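Local coordinates for ancillary protein 1 (Streptococcus pyogenes, PDB 2XI9), which acts as a pilus-presented adhesin of this Gram-positive pathogen, with an internal thioester needed for efficient interaction with host cells, at residues 113-124 and 188-196; 294-302 and 311-319. All coordinates share one frame; numbering follows the deposited sequence.

Contact 1. Residues 113-124 and 188-196; sequences ENPNKEIVEPYS and KYTHIAGRD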
loop_
_atom_site.group_PDB
_atom_site.type_symbol
_atom_site.label_atom_id
_atom_site.label_comp_id
_atom_site.label_asym_id
_atom_site.label_seq_id
_atom_site.Cartn_x
_atom_site.Cartn_y
_atom_site.Cartn_z
ATOM N N GLU A 113 -14.815 11.416 -0.686
ATOM C CA GLU A 113 -13.666 11.812 -1.478
ATOM C C GLU A 113 -13.069 10.581 -2.138
ATOM O O GLU A 113 -12.949 9.525 -1.506
ATOM C CB GLU A 113 -12.609 12.513 -0.622
ATOM C CG GLU A 113 -11.351 12.831 -1.418
ATOM C CD GLU A 113 -10.368 13.748 -0.717
ATOM O OE1 GLU A 113 -9.199 13.775 -1.186
ATOM O OE2 GLU A 113 -10.744 14.424 0.281
ATOM N N ASN A 114 -12.702 10.713 -3.408
ATOM C CA ASN A 114 -12.114 9.608 -4.156
ATOM C C ASN A 114 -10.944 8.962 -3.395
ATOM O O ASN A 114 -9.954 9.623 -3.116
ATOM C CB ASN A 114 -11.650 10.113 -5.509
ATOM C CG ASN A 114 -11.135 9.029 -6.412
ATOM O OD1 ASN A 114 -11.328 7.819 -6.195
ATOM N ND2 ASN A 114 -10.443 9.461 -7.440
ATOM N N PRO A 115 -11.071 7.666 -3.049
ATOM C CA PRO A 115 -9.965 6.982 -2.361
ATOM C C PRO A 115 -8.810 6.641 -3.257
ATOM O O PRO A 115 -7.724 6.346 -2.750
ATOM C CB PRO A 115 -10.592 5.688 -1.840
ATOM C CG PRO A 115 -11.907 5.558 -2.507
ATOM C CD PRO A 115 -12.256 6.816 -3.218
ATOM N N ASN A 116 -9.019 6.636 -4.575
ATOM C CA ASN A 116 -8.002 6.189 -5.483
ATOM C C ASN A 116 -7.279 7.350 -6.173
ATOM O O ASN A 116 -7.779 7.935 -7.114
ATOM C CB ASN A 116 -8.623 5.232 -6.492
ATOM C CG ASN A 116 -9.399 4.124 -5.808
ATOM O OD1 ASN A 116 -10.628 4.074 -5.875
ATOM N ND2 ASN A 116 -8.685 3.278 -5.071
ATOM N N LYS A 117 -6.081 7.647 -5.674
ATOM C CA LYS A 117 -5.230 8.670 -6.199
ATOM C C LYS A 117 -3.922 7.946 -6.492
ATOM O O LYS A 117 -3.338 7.354 -5.610
ATOM C CB LYS A 117 -5.085 9.796 -5.176
ATOM C CG LYS A 117 -6.447 10.453 -4.870
ATOM C CD LYS A 117 -6.368 11.763 -4.107
ATOM C CE LYS A 117 -6.231 12.987 -5.037
ATOM N NZ LYS A 117 -7.296 13.060 -6.057
ATOM N N GLU A 118 -3.525 7.932 -7.759
ATOM C CA GLU A 118 -2.399 7.119 -8.205
ATOM C C GLU A 118 -1.520 7.873 -9.184
ATOM O O GLU A 118 -1.964 8.795 -9.837
ATOM C CB GLU A 118 -2.904 5.824 -8.838
ATOM C CG GLU A 118 -3.889 5.056 -7.960
ATOM C CD GLU A 118 -4.392 3.741 -8.579
ATOM O OE1 GLU A 118 -4.070 3.431 -9.753
ATOM O OE2 GLU A 118 -5.147 3.044 -7.861
ATOM N N ILE A 119 -0.260 7.469 -9.292
ATOM C CA ILE A 119 0.633 8.096 -10.263
ATOM C C ILE A 119 0.184 7.730 -11.669
ATOM O O ILE A 119 -0.479 6.703 -11.879
ATOM C CB ILE A 119 2.095 7.713 -10.083
ATOM C CG1 ILE A 119 2.276 6.173 -10.126
ATOM C CG2 ILE A 119 2.619 8.324 -8.759
ATOM C CD1 ILE A 119 3.717 5.762 -10.125
ATOM N N VAL A 120 0.576 8.570 -12.618
ATOM C CA VAL A 120 0.092 8.442 -13.980
ATOM C C VAL A 120 0.737 7.274 -14.703
ATOM O O VAL A 120 0.059 6.579 -15.477
ATOM C CB VAL A 120 0.317 9.774 -14.744
ATOM C CG1 VAL A 120 0.285 9.577 -16.255
ATOM C CG2 VAL A 120 -0.726 10.780 -14.262
ATOM N N GLU A 121 2.030 7.049 -14.443
ATOM C CA GLU A 121 2.749 5.916 -15.022
ATOM C C GLU A 121 2.817 4.814 -13.969
ATOM O O GLU A 121 3.601 4.894 -13.039
ATOM C CB GLU A 121 4.152 6.291 -15.484
ATOM C CG GLU A 121 4.768 5.179 -16.318
ATOM C CD GLU A 121 6.241 5.373 -16.607
ATOM O OE1 GLU A 121 6.752 6.510 -16.461
ATOM O OE2 GLU A 121 6.894 4.375 -17.000
ATOM N N PRO A 122 1.983 3.780 -14.121
ATOM C CA PRO A 122 1.943 2.759 -13.102
ATOM C C PRO A 122 3.214 1.883 -13.119
ATOM O O PRO A 122 3.907 1.813 -14.137
ATOM C CB PRO A 122 0.677 1.966 -13.455
ATOM C CG PRO A 122 0.453 2.164 -14.824
ATOM C CD PRO A 122 1.091 3.463 -15.248
ATOM N N TYR A 123 3.514 1.244 -11.988
ATOM C CA TYR A 123 4.639 0.321 -11.873
ATOM C C TYR A 123 5.927 0.960 -12.369
ATOM O O TYR A 123 6.569 0.427 -13.241
ATOM C CB TYR A 123 4.343 -0.975 -12.638
ATOM C CG TYR A 123 2.981 -1.504 -12.302
ATOM C CD1 TYR A 123 2.690 -1.952 -11.020
ATOM C CD2 TYR A 123 1.958 -1.488 -13.236
ATOM C CE1 TYR A 123 1.425 -2.382 -10.682
ATOM C CE2 TYR A 123 0.683 -1.927 -12.902
ATOM C CZ TYR A 123 0.435 -2.379 -11.635
ATOM O OH TYR A 123 -0.825 -2.804 -11.321
ATOM N N SER A 124 6.250 2.141 -11.854
ATOM C CA SER A 124 7.369 2.921 -12.356
ATOM C C SER A 124 8.285 3.459 -11.252
ATOM O O SER A 124 9.249 4.145 -11.568
ATOM C CB SER A 124 6.844 4.090 -13.219
ATOM O OG SER A 124 6.081 4.975 -12.406
ATOM N N LYS A 188 8.770 -3.379 -9.984
ATOM C CA LYS A 188 8.545 -1.933 -9.963
ATOM C C LYS A 188 7.196 -1.705 -9.285
ATOM O O LYS A 188 6.376 -2.634 -9.276
ATOM C CB LYS A 188 8.484 -1.386 -11.369
ATOM C CG LYS A 188 9.663 -1.684 -12.256
ATOM C CD LYS A 188 9.532 -1.045 -13.603
ATOM C CE LYS A 188 8.482 -1.732 -14.481
ATOM N NZ LYS A 188 8.356 -1.042 -15.787
ATOM N N TYR A 189 6.959 -0.492 -8.736
ATOM C CA TYR A 189 5.807 -0.219 -7.897
ATOM C C TYR A 189 4.998 0.950 -8.436
ATOM O O TYR A 189 5.565 1.890 -9.046
ATOM C CB TYR A 189 6.261 0.063 -6.451
ATOM C CG TYR A 189 7.008 -1.075 -5.796
ATOM C CD1 TYR A 189 8.343 -1.314 -6.088
ATOM C CD2 TYR A 189 6.387 -1.901 -4.877
ATOM C CE1 TYR A 189 9.022 -2.334 -5.496
ATOM C CE2 TYR A 189 7.068 -2.950 -4.275
ATOM C CZ TYR A 189 8.379 -3.167 -4.593
ATOM O OH TYR A 189 9.091 -4.202 -4.059
ATOM N N THR A 190 3.679 0.897 -8.199
ATOM C CA THR A 190 2.798 2.034 -8.372
ATOM C C THR A 190 2.693 2.771 -7.049
ATOM O O THR A 190 2.402 2.153 -6.053
ATOM C CB THR A 190 1.384 1.599 -8.781
ATOM O OG1 THR A 190 1.479 0.891 -10.022
ATOM C CG2 THR A 190 0.521 2.810 -9.028
ATOM N N HIS A 191 2.892 4.097 -7.056
ATOM C CA HIS A 191 2.700 4.902 -5.851
ATOM C C HIS A 191 1.221 5.330 -5.856
ATOM O O HIS A 191 0.749 5.834 -6.860
ATOM C CB HIS A 191 3.684 6.075 -5.916
ATOM C CG HIS A 191 3.417 7.197 -4.975
ATOM N ND1 HIS A 191 3.766 8.506 -5.290
ATOM C CD2 HIS A 191 2.847 7.237 -3.743
ATOM C CE1 HIS A 191 3.420 9.294 -4.284
ATOM N NE2 HIS A 191 2.875 8.553 -3.330
ATOM N N ILE A 192 0.504 5.030 -4.775
ATOM C CA ILE A 192 -0.876 5.464 -4.568
ATOM C C ILE A 192 -1.027 6.143 -3.206
ATOM O O ILE A 192 -0.138 6.051 -2.380
ATOM C CB ILE A 192 -1.853 4.283 -4.649
ATOM C CG1 ILE A 192 -1.692 3.316 -3.486
ATOM C CG2 ILE A 192 -1.675 3.515 -5.971
ATOM C CD1 ILE A 192 -2.924 2.366 -3.312
ATOM N N ALA A 193 -2.157 6.816 -3.003
ATOM C CA ALA A 193 -2.526 7.320 -1.707
ATOM C C ALA A 193 -2.941 6.123 -0.861
ATOM O O ALA A 193 -3.561 5.196 -1.351
ATOM C CB ALA A 193 -3.670 8.354 -1.824
ATOM N N GLY A 194 -2.559 6.138 0.404
ATOM C CA GLY A 194 -2.831 5.086 1.345
ATOM C C GLY A 194 -4.249 5.148 1.876
ATOM O O GLY A 194 -4.484 5.440 3.057
ATOM N N ARG A 195 -5.179 4.906 0.963
ATOM C CA ARG A 195 -6.574 4.829 1.229
ATOM C C ARG A 195 -7.047 3.522 0.546
ATOM O O ARG A 195 -6.474 3.072 -0.446
ATOM C CB ARG A 195 -7.328 6.032 0.666
ATOM C CG ARG A 195 -6.715 7.454 0.913
ATOM C CD ARG A 195 -7.462 8.502 0.115
ATOM N NE ARG A 195 -6.921 9.855 0.341
ATOM C CZ ARG A 195 -7.293 10.947 -0.330
ATOM N NH1 ARG A 195 -8.188 10.891 -1.304
ATOM N NH2 ARG A 195 -6.755 12.123 -0.021
ATOM N N ASP A 196 -8.070 2.905 1.079
ATOM C CA ASP A 196 -8.621 1.705 0.443
ATOM C C ASP A 196 -7.558 0.613 0.403
ATOM O O ASP A 196 -7.275 0.031 -0.655
ATOM C CB ASP A 196 -9.103 2.050 -0.973
ATOM C CG ASP A 196 -9.959 0.959 -1.612
ATOM O OD1 ASP A 196 -10.666 0.220 -0.870
ATOM O OD2 ASP A 196 -9.917 0.874 -2.885
HETATM O O HOH W 1 -5.267 5.525 -3.488
HETATM O O HOH W 2 8.577 2.069 -15.866
#
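The side chain of Arg195 leaves with CG anti to its carbonyl carbon (chi1 -46°) and then runs extended to NE, which carries the guanidinium past Pro115 to Glu113. There NH1 forms a salt bridge with Glu113 OE1 at 3.1 Å, the carboxylate and guanidinium planes standing 85° apart, and also makes a weak hydrogen bond to Asn114 O; the other oxygen, Glu113 OE2, is paired with Lys102. Thr190 OG1, set beside its own backbone N by a chi1 of -60°, accepts from Tyr123 N at 2.9 Å while lying over one face of the Tyr123 ring, toward its rim. Between these ends the backbones pair: Ala193 N donates to Lys117 O at 2.9 Å and Ile119 N to His191 O at 3.1 Å, around the single bridge of Glu118 with Ile192. Glu118 CG lies alongside Ile192 CG2, 3.4 Å away, and its carboxylate continues to Arg30 and Arg326. A water joins Pro115 O, Lys117 N and Ala193 O beside the pairing. Strand 117-119 is also hydrogen-bonded to strand 321-329, and strand 189-193, part of the thioester domain, is followed in its own sheet by 299-303, so the contact joins two sheets edge to edge.

Contact 2. Residues 294-302 and 311-319; sequences QLTDLDFFI and LIGTQWHPE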
loop_
_atom_site.group_PDB
_atom_site.type_symbol
_atom_site.label_atom_id
_atom_site.label_comp_id
_atom_site.label_asym_id
_atom_site.label_seq_id
_atom_site.Cartn_x
_atom_site.Cartn_y
_atom_site.Cartn_z
ATOM N N GLN A 294 -3.646 11.036 13.956
ATOM C CA GLN A 294 -3.170 12.416 13.932
ATOM C C GLN A 294 -2.640 12.833 12.543
ATOM O O GLN A 294 -2.614 14.003 12.204
ATOM C CB GLN A 294 -2.114 12.627 15.002
ATOM C CG GLN A 294 -2.642 12.537 16.415
ATOM C CD GLN A 294 -3.748 13.524 16.665
ATOM O OE1 GLN A 294 -4.878 13.152 17.009
ATOM N NE2 GLN A 294 -3.458 14.785 16.462
ATOM N N LEU A 295 -2.322 11.901 11.699
ATOM C CA LEU A 295 -1.838 12.292 10.386
ATOM C C LEU A 295 -2.973 12.133 9.385
ATOM O O LEU A 295 -4.048 11.675 9.730
ATOM C CB LEU A 295 -0.574 11.566 10.023
ATOM C CG LEU A 295 -0.569 10.078 10.118
ATOM C CD1 LEU A 295 -1.460 9.549 8.999
ATOM C CD2 LEU A 295 0.912 9.479 10.068
ATOM N N THR A 296 -2.750 12.563 8.170
ATOM C CA THR A 296 -3.833 12.694 7.229
ATOM C C THR A 296 -3.758 11.594 6.193
ATOM O O THR A 296 -4.581 10.696 6.187
ATOM C CB THR A 296 -3.802 14.140 6.622
ATOM O OG1 THR A 296 -3.911 15.086 7.690
ATOM C CG2 THR A 296 -4.963 14.384 5.633
ATOM N N ASP A 297 -2.751 11.630 5.324
ATOM C CA ASP A 297 -2.609 10.648 4.259
ATOM C C ASP A 297 -1.137 10.203 4.220
ATOM O O ASP A 297 -0.263 10.982 4.635
ATOM C CB ASP A 297 -3.044 11.255 2.907
ATOM C CG ASP A 297 -4.549 11.198 2.676
ATOM O OD1 ASP A 297 -5.106 10.070 2.602
ATOM O OD2 ASP A 297 -5.158 12.273 2.551
ATOM N N LEU A 298 -0.896 8.972 3.768
ATOM C CA LEU A 298 0.443 8.422 3.582
ATOM C C LEU A 298 0.590 7.815 2.207
ATOM O O LEU A 298 -0.397 7.357 1.607
ATOM C CB LEU A 298 0.692 7.321 4.605
ATOM C CG LEU A 298 0.809 7.740 6.061
ATOM C CD1 LEU A 298 0.711 6.552 6.999
ATOM C CD2 LEU A 298 2.088 8.461 6.273
ATOM N N ASP A 299 1.825 7.775 1.728
ATOM C CA ASP A 299 2.147 7.055 0.515
ATOM C C ASP A 299 2.045 5.530 0.729
ATOM O O ASP A 299 2.283 5.019 1.814
ATOM C CB ASP A 299 3.565 7.368 0.044
ATOM C CG ASP A 299 3.770 8.854 -0.316
ATOM O OD1 ASP A 299 2.802 9.569 -0.730
ATOM O OD2 ASP A 299 4.940 9.299 -0.237
ATOM N N PHE A 300 1.739 4.825 -0.347
ATOM C CA PHE A 300 1.649 3.354 -0.349
ATOM C C PHE A 300 2.113 2.916 -1.736
ATOM O O PHE A 300 2.018 3.685 -2.653
ATOM C CB PHE A 300 0.215 2.944 -0.045
ATOM C CG PHE A 300 -0.007 1.470 0.124
ATOM C CD1 PHE A 300 -0.397 0.680 -0.940
ATOM C CD2 PHE A 300 0.102 0.888 1.377
ATOM C CE1 PHE A 300 -0.648 -0.690 -0.754
ATOM C CE2 PHE A 300 -0.106 -0.448 1.552
ATOM C CZ PHE A 300 -0.510 -1.253 0.475
ATOM N N PHE A 301 2.600 1.681 -1.859
ATOM C CA PHE A 301 3.255 1.169 -3.058
ATOM C C PHE A 301 2.868 -0.270 -3.340
ATOM O O PHE A 301 2.925 -1.113 -2.469
ATOM C CB PHE A 301 4.784 1.281 -2.878
ATOM C CG PHE A 301 5.259 2.689 -2.497
ATOM C CD1 PHE A 301 5.356 3.078 -1.171
ATOM C CD2 PHE A 301 5.599 3.604 -3.483
ATOM C CE1 PHE A 301 5.759 4.334 -0.834
ATOM C CE2 PHE A 301 5.983 4.905 -3.143
ATOM C CZ PHE A 301 6.091 5.254 -1.827
ATOM N N ILE A 302 2.493 -0.538 -4.580
ATOM C CA ILE A 302 2.036 -1.859 -5.006
ATOM C C ILE A 302 2.956 -2.342 -6.119
ATOM O O ILE A 302 3.219 -1.613 -7.076
ATOM C CB ILE A 302 0.600 -1.833 -5.580
ATOM C CG1 ILE A 302 -0.345 -1.158 -4.607
ATOM C CG2 ILE A 302 0.112 -3.225 -5.944
ATOM C CD1 ILE A 302 -0.093 -1.454 -3.289
ATOM N N LEU A 311 3.722 -2.080 0.171
ATOM C CA LEU A 311 4.478 -1.308 1.154
ATOM C C LEU A 311 3.716 -0.055 1.590
ATOM O O LEU A 311 3.262 0.745 0.744
ATOM C CB LEU A 311 5.859 -0.869 0.597
ATOM C CG LEU A 311 6.655 -1.974 -0.089
ATOM C CD1 LEU A 311 7.727 -1.383 -1.054
ATOM C CD2 LEU A 311 7.218 -3.016 0.930
ATOM N N ILE A 312 3.608 0.110 2.904
ATOM C CA ILE A 312 3.077 1.297 3.511
ATOM C C ILE A 312 4.195 2.286 3.855
ATOM O O ILE A 312 5.177 1.936 4.471
ATOM C CB ILE A 312 2.213 0.976 4.784
ATOM C CG1 ILE A 312 1.638 2.266 5.375
ATOM C CG2 ILE A 312 2.999 0.173 5.824
ATOM C CD1 ILE A 312 0.590 2.986 4.448
ATOM N N GLY A 313 3.979 3.534 3.495
ATOM C CA GLY A 313 4.964 4.557 3.603
ATOM C C GLY A 313 4.882 5.330 4.886
ATOM O O GLY A 313 3.998 5.095 5.722
ATOM N N THR A 314 5.816 6.264 5.004
ATOM C CA THR A 314 5.988 7.119 6.181
ATOM C C THR A 314 5.916 8.601 5.870
ATOM O O THR A 314 6.016 9.429 6.799
ATOM C CB THR A 314 7.330 6.828 6.866
ATOM O OG1 THR A 314 8.402 6.983 5.920
ATOM C CG2 THR A 314 7.348 5.445 7.406
ATOM N N GLN A 315 5.744 8.954 4.594
ATOM C CA GLN A 315 5.711 10.343 4.126
ATOM C C GLN A 315 4.455 10.481 3.238
ATOM O O GLN A 315 3.780 9.495 2.999
ATOM C CB GLN A 315 6.985 10.701 3.339
ATOM C CG GLN A 315 8.319 10.540 4.183
ATOM C CD GLN A 315 9.591 10.686 3.335
ATOM O OE1 GLN A 315 9.522 10.992 2.148
ATOM N NE2 GLN A 315 10.768 10.484 3.963
ATOM N N TRP A 316 4.216 11.677 2.739
ATOM C CA TRP A 316 3.054 12.009 1.879
ATOM C C TRP A 316 3.506 12.888 0.714
ATOM O O TRP A 316 3.951 14.035 0.927
ATOM C CB TRP A 316 1.980 12.707 2.724
ATOM C CG TRP A 316 0.806 13.209 1.980
ATOM C CD1 TRP A 316 0.367 14.505 1.921
ATOM C CD2 TRP A 316 -0.064 12.453 1.147
ATOM N NE1 TRP A 316 -0.736 14.588 1.106
ATOM C CE2 TRP A 316 -1.021 13.338 0.625
ATOM C CE3 TRP A 316 -0.130 11.093 0.787
ATOM C CZ2 TRP A 316 -2.061 12.905 -0.240
ATOM C CZ3 TRP A 316 -1.145 10.676 -0.079
ATOM C CH2 TRP A 316 -2.101 11.583 -0.561
ATOM N N HIS A 317 3.381 12.363 -0.512
ATOM C CA HIS A 317 3.753 13.071 -1.747
ATOM C C HIS A 317 2.559 13.181 -2.719
ATOM O O HIS A 317 2.412 12.336 -3.601
ATOM C CB HIS A 317 4.917 12.350 -2.412
ATOM C CG HIS A 317 6.156 12.409 -1.601
ATOM N ND1 HIS A 317 6.399 11.538 -0.562
ATOM C CD2 HIS A 317 7.175 13.301 -1.596
ATOM C CE1 HIS A 317 7.534 11.873 0.028
ATOM N NE2 HIS A 317 8.034 12.927 -0.592
ATOM N N PRO A 318 1.678 14.155 -2.518
ATOM C CA PRO A 318 0.443 14.263 -3.346
ATOM C C PRO A 318 0.639 14.848 -4.742
ATOM O O PRO A 318 -0.273 14.756 -5.593
ATOM C CB PRO A 318 -0.436 15.223 -2.549
ATOM C CG PRO A 318 0.534 16.008 -1.684
ATOM C CD PRO A 318 1.638 15.064 -1.351
ATOM N N GLU A 319 1.815 15.447 -4.969
ATOM C CA GLU A 319 2.100 16.220 -6.169
ATOM C C GLU A 319 2.011 15.391 -7.458
ATOM O O GLU A 319 1.663 15.924 -8.505
ATOM C CB GLU A 319 3.448 16.996 -6.052
ATOM C CG GLU A 319 4.624 16.202 -5.454
ATOM C CD GLU A 319 4.580 16.080 -3.895
ATOM O OE1 GLU A 319 3.529 16.337 -3.289
ATOM O OE2 GLU A 319 5.606 15.770 -3.266
#
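Phe301 and Leu311 form a hydrogen-bonded antiparallel pair in a beta hairpin, strands 299-303 and 311-313, within the mixed sheet that also holds strand 189-193. Backbone bonds run both ways between them; Gly313 N donates to Asp299 O at 2.8 Å, and Asp299 N to Gln315 O at 2.9 Å. Apolar contacts fall on both faces of the sheet. With Phe300 and Ile312, Ile312 CD1 meets the edge of the phenyl ring, 3.8 Å from Phe300 CD2; helix 209-222 touches Ile312 here. With Phe301 and Leu311, the CB atoms approach to 4.2 Å. Two contacts involve ring faces. Leu311 O stands over a face of Phe300, and Asp297 CB makes a CH-pi contact with Trp316, 3.4 Å from the centroid of the six-membered ring and 3° off its normal, while Pro318 CD covers the opposite face; the Asp297 carboxylate itself turns to Arg195. Polar contacts centre on Asp299: with CG anti to the carbonyl carbon (chi1 -62°), its carboxylate grips His317 twice and is held further by His191 and Gln156. His317 N donates to Asp299 OD1 at 2.9 Å, and His317 ND1 donates at 2.7 Å to the syn lone pair of Asp299 OD2, which lies close to the imidazole plane.

In the fold
Contact 2 is the more buried of the two and lies inside one sheet, whereas contact 1, partly buried, joins that sheet to the neighbouring one containing strand 321-329. They meet along strands 189-193 and 299-303, adjacent in the shared sheet, where Gly194 N and Thr190 N probably bond to Leu298 O and Ile302 O. Side chains tie them as well, since the carboxylates of Asp299 and Asp297 in contact 2 receive side chains from contact 1. Their chemistry follows their place. At the junction of sheets, contact 1 relies on a short backbone pairing, a salt bridge and water; the hairpin of contact 2 combines regular pairing and aromatic packing with one carboxylate bound by several donors.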